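Local coordinates for hypothetical protein (Pyrococcus furiosus, PDB 2FZF) that is of unknown function but belongs to the rubrerythrin family, helical-bundle proteins that typically bind a pair of iron ions, at residues F38-S41 and L42-I46; G149-Y152 and T153-E157; K64-A67 and L68-L72; D18-L21 and E22-L25; A50-E53 and K54-L58. All blocks are in the same frame, centred on the assembly; numbering follows the deposited sequence.

Contact 1. Residues F38-S41 and L42-I46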
loop_
_atom_site.group_PDB
_atom_site.type_symbol
_atom_site.label_atom_id
_atom_site.label_comp_id
_atom_site.label_asym_id
_atom_site.label_seq_id
_atom_site.Cartn_x
_atom_site.Cartn_y
_atom_site.Cartn_z
ATOM N N PHE A 38 7.976 14.898 7.035
ATOM C CA PHE A 38 8.074 13.970 8.149
ATOM C C PHE A 38 8.793 12.718 7.674
ATOM O O PHE A 38 9.710 12.221 8.333
ATOM C CB PHE A 38 6.686 13.605 8.680
ATOM C CG PHE A 38 6.681 12.380 9.534
ATOM C CD1 PHE A 38 6.197 11.173 9.039
ATOM C CD2 PHE A 38 7.243 12.402 10.791
ATOM C CE1 PHE A 38 6.286 10.005 9.786
ATOM C CE2 PHE A 38 7.336 11.239 11.542
ATOM C CZ PHE A 38 6.855 10.038 11.034
ATOM N N TYR A 39 8.377 12.205 6.527
ATOM C CA TYR A 39 9.006 11.014 5.987
ATOM C C TYR A 39 10.431 11.309 5.540
ATOM O O TYR A 39 11.334 10.481 5.703
ATOM C CB TYR A 39 8.165 10.481 4.833
ATOM C CG TYR A 39 6.851 9.888 5.289
ATOM C CD1 TYR A 39 5.645 10.272 4.698
ATOM C CD2 TYR A 39 6.824 8.888 6.266
ATOM C CE1 TYR A 39 4.444 9.669 5.061
ATOM C CE2 TYR A 39 5.638 8.276 6.638
ATOM C CZ TYR A 39 4.455 8.662 6.034
ATOM O OH TYR A 39 3.296 8.013 6.389
ATOM N N LYS A 40 10.637 12.499 4.987
ATOM C CA LYS A 40 11.970 12.885 4.537
ATOM C C LYS A 40 12.984 12.783 5.665
ATOM O O LYS A 40 14.125 12.402 5.434
ATOM C CB LYS A 40 11.959 14.314 4.000
ATOM C CG LYS A 40 11.920 14.400 2.488
ATOM C CD LYS A 40 13.186 13.816 1.867
ATOM C CE LYS A 40 14.444 14.568 2.320
ATOM N NZ LYS A 40 15.707 14.021 1.710
ATOM N N SER A 41 12.562 13.120 6.881
ATOM C CA SER A 41 13.448 13.078 8.038
ATOM C C SER A 41 13.534 11.691 8.616
ATOM O O SER A 41 14.548 11.308 9.198
ATOM C CB SER A 41 12.943 14.011 9.123
ATOM O OG SER A 41 12.648 15.270 8.572
ATOM N N LEU A 42 12.442 10.955 8.488
ATOM C CA LEU A 42 12.385 9.603 8.997
ATOM C C LEU A 42 13.407 8.793 8.215
ATOM O O LEU A 42 14.313 8.208 8.794
ATOM C CB LEU A 42 10.982 9.015 8.784
ATOM C CG LEU A 42 10.209 8.272 9.890
ATOM C CD1 LEU A 42 9.284 7.269 9.209
ATOM C CD2 LEU A 42 11.139 7.558 10.870
ATOM N N ALA A 43 13.270 8.773 6.892
ATOM C CA ALA A 43 14.198 8.000 6.074
ATOM C C ALA A 43 15.621 8.433 6.373
ATOM O O ALA A 43 16.496 7.601 6.590
ATOM C CB ALA A 43 13.888 8.187 4.597
ATOM N N GLU A 44 15.821 9.747 6.380
ATOM C CA GLU A 44 17.109 10.371 6.643
ATOM C C GLU A 44 17.805 9.725 7.835
ATOM O O GLU A 44 19.022 9.534 7.856
ATOM C CB GLU A 44 16.904 11.859 6.934
ATOM C CG GLU A 44 17.718 12.806 6.070
ATOM C CD GLU A 44 16.991 13.239 4.809
ATOM O OE1 GLU A 44 16.579 12.359 4.013
ATOM O OE2 GLU A 44 16.829 14.469 4.617
ATOM N N LYS A 45 17.010 9.395 8.836
ATOM C CA LYS A 45 17.518 8.796 10.050
ATOM C C LYS A 45 16.958 7.388 10.146
ATOM O O LYS A 45 15.816 7.208 10.551
ATOM C CB LYS A 45 17.053 9.642 11.238
ATOM C CG LYS A 45 17.332 11.136 11.067
ATOM C CD LYS A 45 16.708 11.951 12.187
ATOM C CE LYS A 45 17.022 13.442 12.069
ATOM N NZ LYS A 45 18.460 13.771 12.283
ATOM N N ILE A 46 17.733 6.386 9.754
ATOM C CA ILE A 46 17.237 5.017 9.829
ATOM C C ILE A 46 18.375 4.009 9.900
ATOM O O ILE A 46 18.370 3.116 10.752
ATOM C CB ILE A 46 16.311 4.677 8.628
ATOM C CG1 ILE A 46 14.914 5.283 8.835
ATOM C CG2 ILE A 46 16.174 3.177 8.474
ATOM C CD1 ILE A 46 14.134 4.705 9.994
#

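Contact 2. Residues G149-Y152 and T153-E157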
loop_
_atom_site.group_PDB
_atom_site.type_symbol
_atom_site.label_atom_id
_atom_site.label_comp_id
_atom_site.label_asym_id
_atom_site.label_seq_id
_atom_site.Cartn_x
_atom_site.Cartn_y
_atom_site.Cartn_z
ATOM N N GLY A 149 -3.499 2.555 1.186
ATOM C CA GLY A 149 -2.412 1.662 0.826
ATOM C C GLY A 149 -1.138 1.923 1.610
ATOM O O GLY A 149 -0.432 0.982 1.982
ATOM N N HIS A 150 -0.837 3.196 1.861
ATOM C CA HIS A 150 0.355 3.558 2.623
ATOM C C HIS A 150 0.177 3.063 4.064
ATOM O O HIS A 150 1.142 2.677 4.721
ATOM C CB HIS A 150 0.569 5.076 2.596
ATOM C CG HIS A 150 0.825 5.629 1.224
ATOM N ND1 HIS A 150 1.619 4.988 0.293
ATOM C CD2 HIS A 150 0.415 6.779 0.634
ATOM C CE1 HIS A 150 1.686 5.717 -0.807
ATOM N NE2 HIS A 150 0.964 6.810 -0.628
ATOM N N TYR A 151 -1.071 3.057 4.530
ATOM C CA TYR A 151 -1.405 2.593 5.868
ATOM C C TYR A 151 -1.051 1.117 6.041
ATOM O O TYR A 151 -0.430 0.729 7.035
ATOM C CB TYR A 151 -2.899 2.784 6.153
ATOM C CG TYR A 151 -3.375 2.056 7.394
ATOM C CD1 TYR A 151 -2.946 2.449 8.668
ATOM C CD2 TYR A 151 -4.206 0.935 7.296
ATOM C CE1 TYR A 151 -3.333 1.741 9.814
ATOM C CE2 TYR A 151 -4.595 0.220 8.436
ATOM C CZ TYR A 151 -4.155 0.629 9.684
ATOM O OH TYR A 151 -4.533 -0.068 10.811
ATOM N N TYR A 152 -1.444 0.289 5.078
ATOM C CA TYR A 152 -1.154 -1.140 5.165
ATOM C C TYR A 152 0.342 -1.414 5.004
ATOM O O TYR A 152 0.917 -2.248 5.722
ATOM C CB TYR A 152 -1.973 -1.918 4.127
ATOM C CG TYR A 152 -3.423 -2.122 4.544
ATOM C CD1 TYR A 152 -3.744 -2.853 5.695
ATOM C CD2 TYR A 152 -4.472 -1.570 3.806
ATOM C CE1 TYR A 152 -5.075 -3.028 6.099
ATOM C CE2 TYR A 152 -5.807 -1.737 4.204
ATOM C CZ TYR A 152 -6.094 -2.468 5.350
ATOM O OH TYR A 152 -7.393 -2.640 5.742
ATOM N N THR A 153 0.984 -0.700 4.083
ATOM C CA THR A 153 2.415 -0.882 3.889
ATOM C C THR A 153 3.103 -0.559 5.214
ATOM O O THR A 153 3.956 -1.312 5.676
ATOM C CB THR A 153 2.969 0.059 2.786
ATOM O OG1 THR A 153 2.259 -0.168 1.566
ATOM C CG2 THR A 153 4.450 -0.193 2.550
ATOM N N LEU A 154 2.716 0.549 5.839
ATOM C CA LEU A 154 3.331 0.939 7.103
ATOM C C LEU A 154 3.156 -0.061 8.255
ATOM O O LEU A 154 4.062 -0.244 9.082
ATOM C CB LEU A 154 2.815 2.310 7.533
ATOM C CG LEU A 154 3.583 3.489 6.946
ATOM C CD1 LEU A 154 2.854 4.774 7.292
ATOM C CD2 LEU A 154 5.009 3.512 7.497
ATOM N N ARG A 155 1.986 -0.698 8.311
ATOM C CA ARG A 155 1.685 -1.678 9.357
ATOM C C ARG A 155 2.502 -2.957 9.108
ATOM O O ARG A 155 2.889 -3.654 10.051
ATOM C CB ARG A 155 0.176 -2.006 9.371
ATOM C CG ARG A 155 -0.310 -2.816 10.587
ATOM C CD ARG A 155 -1.517 -3.693 10.236
ATOM N NE ARG A 155 -2.804 -3.034 10.406
ATOM C CZ ARG A 155 -3.956 -3.486 9.908
ATOM N NH1 ARG A 155 -5.077 -2.810 10.123
ATOM N NH2 ARG A 155 -3.997 -4.590 9.175
ATOM N N ALA A 156 2.759 -3.270 7.840
ATOM C CA ALA A 156 3.546 -4.456 7.544
ATOM C C ALA A 156 4.910 -4.206 8.184
ATOM O O ALA A 156 5.419 -5.020 8.962
ATOM C CB ALA A 156 3.676 -4.659 6.030
ATOM N N GLU A 157 5.488 -3.054 7.873
ATOM C CA GLU A 157 6.770 -2.708 8.457
ATOM C C GLU A 157 6.709 -2.838 9.976
ATOM O O GLU A 157 7.496 -3.562 10.582
ATOM C CB GLU A 157 7.170 -1.294 8.051
ATOM C CG GLU A 157 7.601 -1.216 6.605
ATOM C CD GLU A 157 8.566 -2.323 6.239
ATOM O OE1 GLU A 157 9.478 -2.618 7.046
ATOM O OE2 GLU A 157 8.413 -2.897 5.143
#

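Contact 3. Residues K64-A67 and L68-L72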
loop_
_atom_site.group_PDB
_atom_site.type_symbol
_atom_site.label_atom_id
_atom_site.label_comp_id
_atom_site.label_asym_id
_atom_site.label_seq_id
_atom_site.Cartn_x
_atom_site.Cartn_y
_atom_site.Cartn_z
ATOM N N LYS A 64 3.383 14.332 -4.737
ATOM C CA LYS A 64 2.438 14.894 -5.678
ATOM C C LYS A 64 1.083 15.223 -5.061
ATOM O O LYS A 64 0.266 15.880 -5.700
ATOM C CB LYS A 64 2.239 13.927 -6.840
ATOM C CG LYS A 64 1.568 12.633 -6.429
ATOM C CD LYS A 64 1.273 11.741 -7.616
ATOM C CE LYS A 64 0.133 10.789 -7.280
ATOM N NZ LYS A 64 0.366 10.011 -6.014
ATOM N N HIS A 65 0.837 14.773 -3.833
ATOM C CA HIS A 65 -0.446 15.029 -3.173
ATOM C C HIS A 65 -0.704 16.523 -2.964
ATOM O O HIS A 65 -1.810 17.017 -3.188
ATOM C CB HIS A 65 -0.509 14.332 -1.810
ATOM C CG HIS A 65 -0.655 12.841 -1.878
ATOM N ND1 HIS A 65 -0.681 12.141 -3.066
ATOM C CD2 HIS A 65 -0.779 11.917 -0.896
ATOM C CE1 HIS A 65 -0.811 10.850 -2.811
ATOM N NE2 HIS A 65 -0.873 10.688 -1.502
ATOM N N GLU A 66 0.321 17.238 -2.520
ATOM C CA GLU A 66 0.186 18.657 -2.262
ATOM C C GLU A 66 -0.199 19.412 -3.511
ATOM O O GLU A 66 -1.214 20.102 -3.543
ATOM C CB GLU A 66 1.491 19.223 -1.735
ATOM C CG GLU A 66 1.316 20.581 -1.129
ATOM C CD GLU A 66 2.621 21.234 -0.779
ATOM O OE1 GLU A 66 3.596 20.511 -0.459
ATOM O OE2 GLU A 66 2.660 22.482 -0.806
ATOM N N ALA A 67 0.626 19.285 -4.544
ATOM C CA ALA A 67 0.368 19.964 -5.804
ATOM C C ALA A 67 -1.004 19.570 -6.351
ATOM O O ALA A 67 -1.673 20.390 -6.974
ATOM C CB ALA A 67 1.466 19.637 -6.815
ATOM N N LEU A 68 -1.425 18.326 -6.118
ATOM C CA LEU A 68 -2.730 17.877 -6.600
ATOM C C LEU A 68 -3.869 18.596 -5.889
ATOM O O LEU A 68 -4.863 18.986 -6.507
ATOM C CB LEU A 68 -2.903 16.363 -6.410
ATOM C CG LEU A 68 -2.102 15.418 -7.328
ATOM C CD1 LEU A 68 -2.687 14.016 -7.225
ATOM C CD2 LEU A 68 -2.159 15.896 -8.780
ATOM N N LEU A 69 -3.723 18.774 -4.584
ATOM C CA LEU A 69 -4.744 19.437 -3.795
ATOM C C LEU A 69 -4.798 20.920 -4.106
ATOM O O LEU A 69 -5.877 21.494 -4.190
ATOM C CB LEU A 69 -4.463 19.250 -2.303
ATOM C CG LEU A 69 -4.702 17.888 -1.663
ATOM C CD1 LEU A 69 -4.169 17.889 -0.254
ATOM C CD2 LEU A 69 -6.175 17.585 -1.676
ATOM N N ARG A 70 -3.626 21.530 -4.278
ATOM C CA ARG A 70 -3.530 22.961 -4.553
ATOM C C ARG A 70 -4.221 23.260 -5.872
ATOM O O ARG A 70 -4.770 24.347 -6.075
ATOM C CB ARG A 70 -2.057 23.413 -4.604
ATOM C CG ARG A 70 -1.224 22.866 -3.443
ATOM C CD ARG A 70 -0.134 23.789 -2.907
ATOM N NE ARG A 70 -0.657 24.988 -2.251
ATOM C CZ ARG A 70 -0.109 25.572 -1.181
ATOM N NH1 ARG A 70 0.983 25.068 -0.619
ATOM N NH2 ARG A 70 -0.641 26.688 -0.689
ATOM N N LYS A 71 -4.197 22.279 -6.765
ATOM C CA LYS A 71 -4.831 22.436 -8.054
ATOM C C LYS A 71 -6.332 22.428 -7.878
ATOM O O LYS A 71 -7.036 23.271 -8.440
ATOM C CB LYS A 71 -4.430 21.316 -9.015
ATOM C CG LYS A 71 -5.120 21.465 -10.366
ATOM C CD LYS A 71 -4.582 20.533 -11.426
ATOM C CE LYS A 71 -5.395 20.668 -12.701
ATOM N NZ LYS A 71 -4.893 19.821 -13.818
ATOM N N LEU A 72 -6.826 21.472 -7.098
ATOM C CA LEU A 72 -8.258 21.374 -6.862
ATOM C C LEU A 72 -8.733 22.667 -6.187
ATOM O O LEU A 72 -9.661 23.307 -6.667
ATOM C CB LEU A 72 -8.570 20.161 -5.972
ATOM C CG LEU A 72 -9.964 19.505 -6.060
ATOM C CD1 LEU A 72 -10.095 18.472 -4.969
ATOM C CD2 LEU A 72 -11.053 20.533 -5.903
#

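Contact 4. Residues D18-L21 and E22-L25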
loop_
_atom_site.group_PDB
_atom_site.type_symbol
_atom_site.label_atom_id
_atom_site.label_comp_id
_atom_site.label_asym_id
_atom_site.label_seq_id
_atom_site.Cartn_x
_atom_site.Cartn_y
_atom_site.Cartn_z
ATOM N N ASP A 18 -17.360 20.957 11.435
ATOM C CA ASP A 18 -17.138 22.278 12.018
ATOM C C ASP A 18 -16.390 23.208 11.079
ATOM O O ASP A 18 -16.159 24.369 11.423
ATOM C CB ASP A 18 -16.351 22.169 13.329
ATOM C CG ASP A 18 -17.243 21.870 14.525
ATOM O OD1 ASP A 18 -18.177 22.661 14.772
ATOM O OD2 ASP A 18 -17.012 20.854 15.221
ATOM N N PHE A 19 -16.005 22.699 9.905
ATOM C CA PHE A 19 -15.250 23.490 8.924
ATOM C C PHE A 19 -15.831 23.438 7.521
ATOM O O PHE A 19 -16.586 22.530 7.180
ATOM C CB PHE A 19 -13.788 23.030 8.853
ATOM C CG PHE A 19 -13.110 22.951 10.190
ATOM C CD1 PHE A 19 -13.351 21.881 11.041
ATOM C CD2 PHE A 19 -12.254 23.964 10.611
ATOM C CE1 PHE A 19 -12.755 21.822 12.297
ATOM C CE2 PHE A 19 -11.648 23.920 11.865
ATOM C CZ PHE A 19 -11.897 22.849 12.709
ATOM N N SER A 20 -15.458 24.428 6.713
ATOM C CA SER A 20 -15.912 24.542 5.330
ATOM C C SER A 20 -15.093 23.671 4.389
ATOM O O SER A 20 -14.115 23.045 4.793
ATOM C CB SER A 20 -15.817 25.991 4.866
ATOM O OG SER A 20 -14.528 26.506 5.127
ATOM N N LEU A 21 -15.484 23.639 3.124
ATOM C CA LEU A 21 -14.764 22.824 2.168
ATOM C C LEU A 21 -13.370 23.392 1.930
ATOM O O LEU A 21 -12.395 22.640 1.826
ATOM C CB LEU A 21 -15.551 22.723 0.860
ATOM C CG LEU A 21 -14.996 21.771 -0.215
ATOM C CD1 LEU A 21 -13.970 22.510 -1.048
ATOM C CD2 LEU A 21 -14.392 20.514 0.420
ATOM N N GLU A 22 -13.271 24.718 1.874
ATOM C CA GLU A 22 -11.984 25.373 1.658
ATOM C C GLU A 22 -11.078 25.231 2.883
ATOM O O GLU A 22 -9.868 25.024 2.756
ATOM C CB GLU A 22 -12.200 26.852 1.313
ATOM C CG GLU A 22 -13.398 27.472 2.012
ATOM C CD GLU A 22 -14.515 27.866 1.057
ATOM O OE1 GLU A 22 -14.327 28.838 0.286
ATOM O OE2 GLU A 22 -15.579 27.205 1.071
ATOM N N GLU A 23 -11.670 25.330 4.067
ATOM C CA GLU A 23 -10.918 25.202 5.309
ATOM C C GLU A 23 -10.359 23.800 5.393
ATOM O O GLU A 23 -9.200 23.589 5.764
ATOM C CB GLU A 23 -11.823 25.466 6.508
ATOM C CG GLU A 23 -11.919 26.933 6.881
ATOM C CD GLU A 23 -12.770 27.170 8.115
ATOM O OE1 GLU A 23 -12.546 28.198 8.789
ATOM O OE2 GLU A 23 -13.659 26.337 8.402
ATOM N N LEU A 24 -11.202 22.839 5.046
ATOM C CA LEU A 24 -10.792 21.455 5.059
ATOM C C LEU A 24 -9.680 21.281 4.028
ATOM O O LEU A 24 -8.600 20.796 4.358
ATOM C CB LEU A 24 -11.988 20.539 4.758
ATOM C CG LEU A 24 -13.055 20.472 5.866
ATOM C CD1 LEU A 24 -14.167 19.518 5.459
ATOM C CD2 LEU A 24 -12.420 20.015 7.171
ATOM N N LEU A 25 -9.919 21.695 2.789
ATOM C CA LEU A 25 -8.870 21.558 1.791
ATOM C C LEU A 25 -7.572 22.189 2.290
ATOM O O LEU A 25 -6.494 21.669 2.021
ATOM C CB LEU A 25 -9.280 22.183 0.459
ATOM C CG LEU A 25 -10.315 21.394 -0.351
ATOM C CD1 LEU A 25 -10.743 22.244 -1.505
ATOM C CD2 LEU A 25 -9.757 20.084 -0.839
#

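Contact 5. Residues A50-E53 and K54-L58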
loop_
_atom_site.group_PDB
_atom_site.type_symbol
_atom_site.label_atom_id
_atom_site.label_comp_id
_atom_site.label_asym_id
_atom_site.label_seq_id
_atom_site.Cartn_x
_atom_site.Cartn_y
_atom_site.Cartn_z
ATOM N N ALA A 50 16.592 -0.820 4.056
ATOM C CA ALA A 50 15.413 -1.604 3.715
ATOM C C ALA A 50 14.175 -0.799 4.059
ATOM O O ALA A 50 13.307 -0.568 3.219
ATOM C CB ALA A 50 15.411 -2.916 4.489
ATOM N N LEU A 51 14.112 -0.374 5.312
ATOM C CA LEU A 51 13.002 0.408 5.792
ATOM C C LEU A 51 13.129 1.829 5.257
ATOM O O LEU A 51 12.137 2.443 4.865
ATOM C CB LEU A 51 13.003 0.391 7.307
ATOM C CG LEU A 51 11.820 1.062 7.988
ATOM C CD1 LEU A 51 10.499 0.461 7.516
ATOM C CD2 LEU A 51 12.015 0.880 9.476
ATOM N N LYS A 52 14.361 2.339 5.236
ATOM C CA LYS A 52 14.652 3.677 4.718
ATOM C C LYS A 52 14.210 3.692 3.268
ATOM O O LYS A 52 13.842 4.735 2.729
ATOM C CB LYS A 52 16.158 3.971 4.788
ATOM C CG LYS A 52 16.578 5.328 4.187
ATOM C CD LYS A 52 18.099 5.463 4.039
ATOM C CE LYS A 52 18.823 5.563 5.381
ATOM N NZ LYS A 52 19.194 6.967 5.754
ATOM N N GLU A 53 14.268 2.515 2.644
ATOM C CA GLU A 53 13.872 2.323 1.247
ATOM C C GLU A 53 12.354 2.495 1.164
ATOM O O GLU A 53 11.856 3.310 0.384
ATOM C CB GLU A 53 14.256 0.909 0.767
ATOM C CG GLU A 53 15.262 0.826 -0.410
ATOM C CD GLU A 53 14.712 1.320 -1.759
ATOM O OE1 GLU A 53 15.448 1.220 -2.773
ATOM O OE2 GLU A 53 13.555 1.809 -1.821
ATOM N N LYS A 54 11.630 1.712 1.969
ATOM C CA LYS A 54 10.175 1.782 2.021
ATOM C C LYS A 54 9.785 3.196 2.404
ATOM O O LYS A 54 8.970 3.820 1.739
ATOM C CB LYS A 54 9.606 0.796 3.059
ATOM C CG LYS A 54 9.347 -0.639 2.555
ATOM C CD LYS A 54 10.556 -1.198 1.787
ATOM C CE LYS A 54 10.375 -2.644 1.290
ATOM N NZ LYS A 54 10.377 -3.680 2.371
ATOM N N ILE A 55 10.372 3.727 3.467
ATOM C CA ILE A 55 9.992 5.072 3.857
ATOM C C ILE A 55 10.295 6.122 2.805
ATOM O O ILE A 55 9.635 7.152 2.761
ATOM C CB ILE A 55 10.628 5.477 5.174
ATOM C CG1 ILE A 55 10.124 4.546 6.274
ATOM C CG2 ILE A 55 10.257 6.916 5.509
ATOM C CD1 ILE A 55 8.628 4.580 6.456
ATOM N N ASN A 56 11.283 5.860 1.955
ATOM C CA ASN A 56 11.641 6.796 0.898
ATOM C C ASN A 56 10.674 6.734 -0.293
ATOM O O ASN A 56 10.305 7.767 -0.854
ATOM C CB ASN A 56 13.079 6.544 0.428
ATOM C CG ASN A 56 14.097 7.430 1.151
ATOM O OD1 ASN A 56 13.885 8.641 1.296
ATOM N ND2 ASN A 56 15.211 6.836 1.587
ATOM N N TRP A 57 10.259 5.530 -0.678
ATOM C CA TRP A 57 9.332 5.380 -1.794
ATOM C C TRP A 57 7.994 5.983 -1.406
ATOM O O TRP A 57 7.288 6.574 -2.224
ATOM C CB TRP A 57 9.124 3.906 -2.141
ATOM C CG TRP A 57 8.097 3.706 -3.223
ATOM C CD1 TRP A 57 8.272 3.885 -4.570
ATOM C CD2 TRP A 57 6.720 3.351 -3.043
ATOM N NE1 TRP A 57 7.088 3.663 -5.236
ATOM C CE2 TRP A 57 6.119 3.335 -4.324
ATOM C CE3 TRP A 57 5.932 3.047 -1.923
ATOM C CZ2 TRP A 57 4.767 3.024 -4.517
ATOM C CZ3 TRP A 57 4.582 2.737 -2.114
ATOM C CH2 TRP A 57 4.016 2.729 -3.403
ATOM N N LEU A 58 7.656 5.821 -0.137
ATOM C CA LEU A 58 6.412 6.325 0.402
ATOM C C LEU A 58 6.435 7.854 0.417
ATOM O O LEU A 58 5.420 8.498 0.160
ATOM C CB LEU A 58 6.233 5.759 1.808
ATOM C CG LEU A 58 4.858 5.657 2.440
ATOM C CD1 LEU A 58 4.980 4.817 3.690
ATOM C CD2 LEU A 58 4.319 7.033 2.758
#

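Contact 1. Residues F38-S41 and L42-I46
Leu42 packs against two aromatic residues one turn back along the same helix, Phe38 and Tyr39. Its CG lies 4.0 Å from Phe38 CZ, and its CD1 approaches the edge of the Tyr39 ring at CD2, 4.2 Å away. Each aromatic side chain lies alongside Leu42 and points the same way as it does. Phe38 has its CG trans to the backbone N (chi1 163°), which swings the ring forward to Leu42, and its CD1 also lies against one face of the Tyr39 ring. The amide of Leu42 bonds to Phe38 O. Ala43 N donates to Tyr39 O at 2.8 Å in a nearly straight bond (171° at the hydrogen). Glu44 N makes a longer bond to Lys40 O, and its carboxylate bends back over the same turn to meet the ammonium of Lys40. Lys40 NZ stands 3.0 Å from Glu44 OE1, which offers its syn lone pair, and makes a weak bond to Glu44 OE2. This i to i+4 salt bridge lies on the outer side of the helix. Lys45 is the first residue to leave helical geometry, yet its N still bonds to Ser41 O at 3.1 Å. Its NZ reaches Ala97 O, while Ser41 OG bonds to Glu37 O. At the C-terminal end of helix 21-44, the contact lies between Leu109 and Ala113 of helix 103-129, which touch Phe38, and Ile55 and Leu58 of helix 51-61, which touch Leu42 and Tyr39.

Contact 2. Residues G149-Y152 and T153-E157
The guanidinium of Arg155 stands against two tyrosine rings, nearly perpendicular to both. Tyr152 CD1 lies over one face of it, and Tyr152 CE1 comes to 3.6 Å from Arg155 NH2; that nitrogen sits at the edge of the Tyr152 ring with the planes 90° apart. Tyr151 OH lies at the guanidinium's edge, where Arg155 NH1 donates to it at 2.9 Å. One face of the Tyr152 ring has Tyr151 CD2 over its centre. Arg155 reaches the phenol because its chain, which leaves with CG opposite the backbone N (chi1 -169°), bends at chi3. One turn back, Gly149 O is gripped twice by Thr153, from N and from OG1, each 3.0 Å away and on opposite faces of the carbonyl plane. Leu154, bonded through its N to His150 O, faces Ala113 and Glu117 of helix 103-129. Beyond the helix, Arg155 NH2 forms a salt bridge with Asp145 of the second subunit. A leucine at Arg155 would probably leave that aspartate without this charged partner and Tyr151 OH without this donor. The guanidinium thus shares its N-H groups between a phenol of its own helix and a carboxylate of the other subunit, which probably steadies its place at the subunit interface.

Contact 3. Residues K64-A67 and L68-L72
Leu69 folds over the carbonyl of His65 one turn back, and these two buried residues make the close-packed part of this stretch of helix 63-76. Leu69 N bonds to His65 O at 2.9 Å. With CG opposite its carbonyl carbon (chi1 -73°), Leu69 runs back over that oxygen, while its side chain is buried against Ala28 and Ile29 of helix 21-44 and Leu143 of helix 134-164. Leu68 and Lys64 form a more open flank: Leu68 N donates to Lys64 O at 3.0 Å, and Leu68 CD1 lies 4.3 Å from Lys64 CE. The side of Ala67 and Lys71 is looser still. Both are exposed and meet mainly through the backbone, Lys71 N donating to Ala67 O at 3.2 Å from above the carbonyl plane, and the lysine chain runs outward fully extended. Between this side and Leu69, Glu66 and Arg70 lie alongside each other, pointing the same way, with Glu66 packed on Ile33. Arg70 NH1 donates to Glu66 OE2 at 3.1 Å, using the anti lone pair of that oxygen. OE2 lies in the guanidinium plane, although the carboxylate and guanidinium planes are turned 44° apart. An alanine in place of Arg70 would remove this guanidinium and is likely to leave the Glu66 carboxylate without its charged mate and free to turn. In this i to i+4 salt bridge a single N-H links the charges, so the carboxylate is probably neutralised while both groups keep some freedom.

Contact 4. Residues D18-L21 and E22-L25
Ser20 and Glu23 hold each other by reciprocal hydrogen bonds where the chain enters helix 21-44. Glu23 N donates to Ser20 OG at 3.3 Å, and Ser20 N donates in return to Glu23 OE2 at 3.1 Å, with 162° at the hydrogen. The serine hydroxyl adds a weak bond to the same OE2, so this one carboxylate oxygen serves two donors of one residue; the backbone N meets it on its anti side, somewhat out of the carboxylate plane. Ser20 OG sits between its own backbone N and carbonyl carbon (chi1 51°), the rotamer that turns it to the amide of Glu23, while the glutamate's chain is extended beyond CG and carries its carboxylate back to the start of the helix. Glu23 OE2 also lies at the edge of the Phe19 ring, 3.5 Å from Phe19 CD2, the two side chains crossing at about a right angle. This is a capping box, with Ser20 at the N-cap. The ordinary helical bonds begin here as well: Leu24 N reaches Ser20 O at 2.9 Å, and Leu25 N reaches Leu21 O at 2.8 Å. The apolar contacts flank the box. Phe19, the residue before the N-cap, sets its CB 3.7 Å from Leu24 CD2, which matches the hydrophobic staple that often accompanies a capping box. On another side of the turn, Leu21 and Leu25 meet through their CD1 methyls. Both touch Phe77, and Leu24 and Leu25 rest on Leu127 of helix 103-129.

Contact 5. Residues A50-E53 and K54-L58
Glu53 O takes two backbone donors: Trp57 N at 2.9 Å, nearly in line with the C=O bond, and Asn56 N at 3.0 Å, a weak bond. Asn56 N is divided in turn, since it also makes a weak bond to Lys52 O, so that i to i+3 and i to i+4 bonds occur together in this turn. The stretch is the beginning of helix 51-61, a short helix of the bundle, with Ala50 at the N-cap. Alanine has no side-chain acceptor to offer the first amides; the first i to i+4 bond of the helix runs from Lys54 N to Ala50 O, 3.1 Å. Next in order, Ile55 N donates to Leu51 O almost straight, at 177°. The side chains of these two residues meet through Leu51 CG and Ile55 CG1, 4.2 Å apart, on the buried side of the helix, where Leu51 packs on Leu161 and Ile55 on Leu154 of helix 134-164. On a more exposed side, Lys52 and Asn56 run alongside each other. Lys52 leaves with CG trans to its backbone N (chi1 177°), and this CG lies 3.3 Å from Asn56 ND2. The ammonium of Lys52 goes on to Ala43 O at the end of helix 21-44. The indole of Trp57 stacks with Trp57 of the second subunit, and Lys54 packs on that same residue of the second subunit. Lys54 bends at chi2, which lays its aliphatic chain beside the N-cap carbonyl, with CD 3.2 Å from Ala50 O.

How the contacts relate
Along the chain the order is contact 4, 1, 5, 3 and 2. Contacts 4 and 1 mark the start and the end of helix 21-44, with centres about 30 Å apart on opposite sides of the chain's centre. Contact 5 follows on helix 51-61 and lies about 9 Å from contact 1 between centres, joined to it by the bond from Lys52 NZ to Ala43 O. Contact 2, on helix 134-164, is about 11 Å from contact 5 between centres and touches both it and contact 1, so three helices pack together at this end of the bundle. Contact 3, on helix 63-76, lies nearer contact 4, about 16 Å between centres. Contacts 2 and 5 both meet the second subunit, so this end of the bundle forms part of the dimer interface.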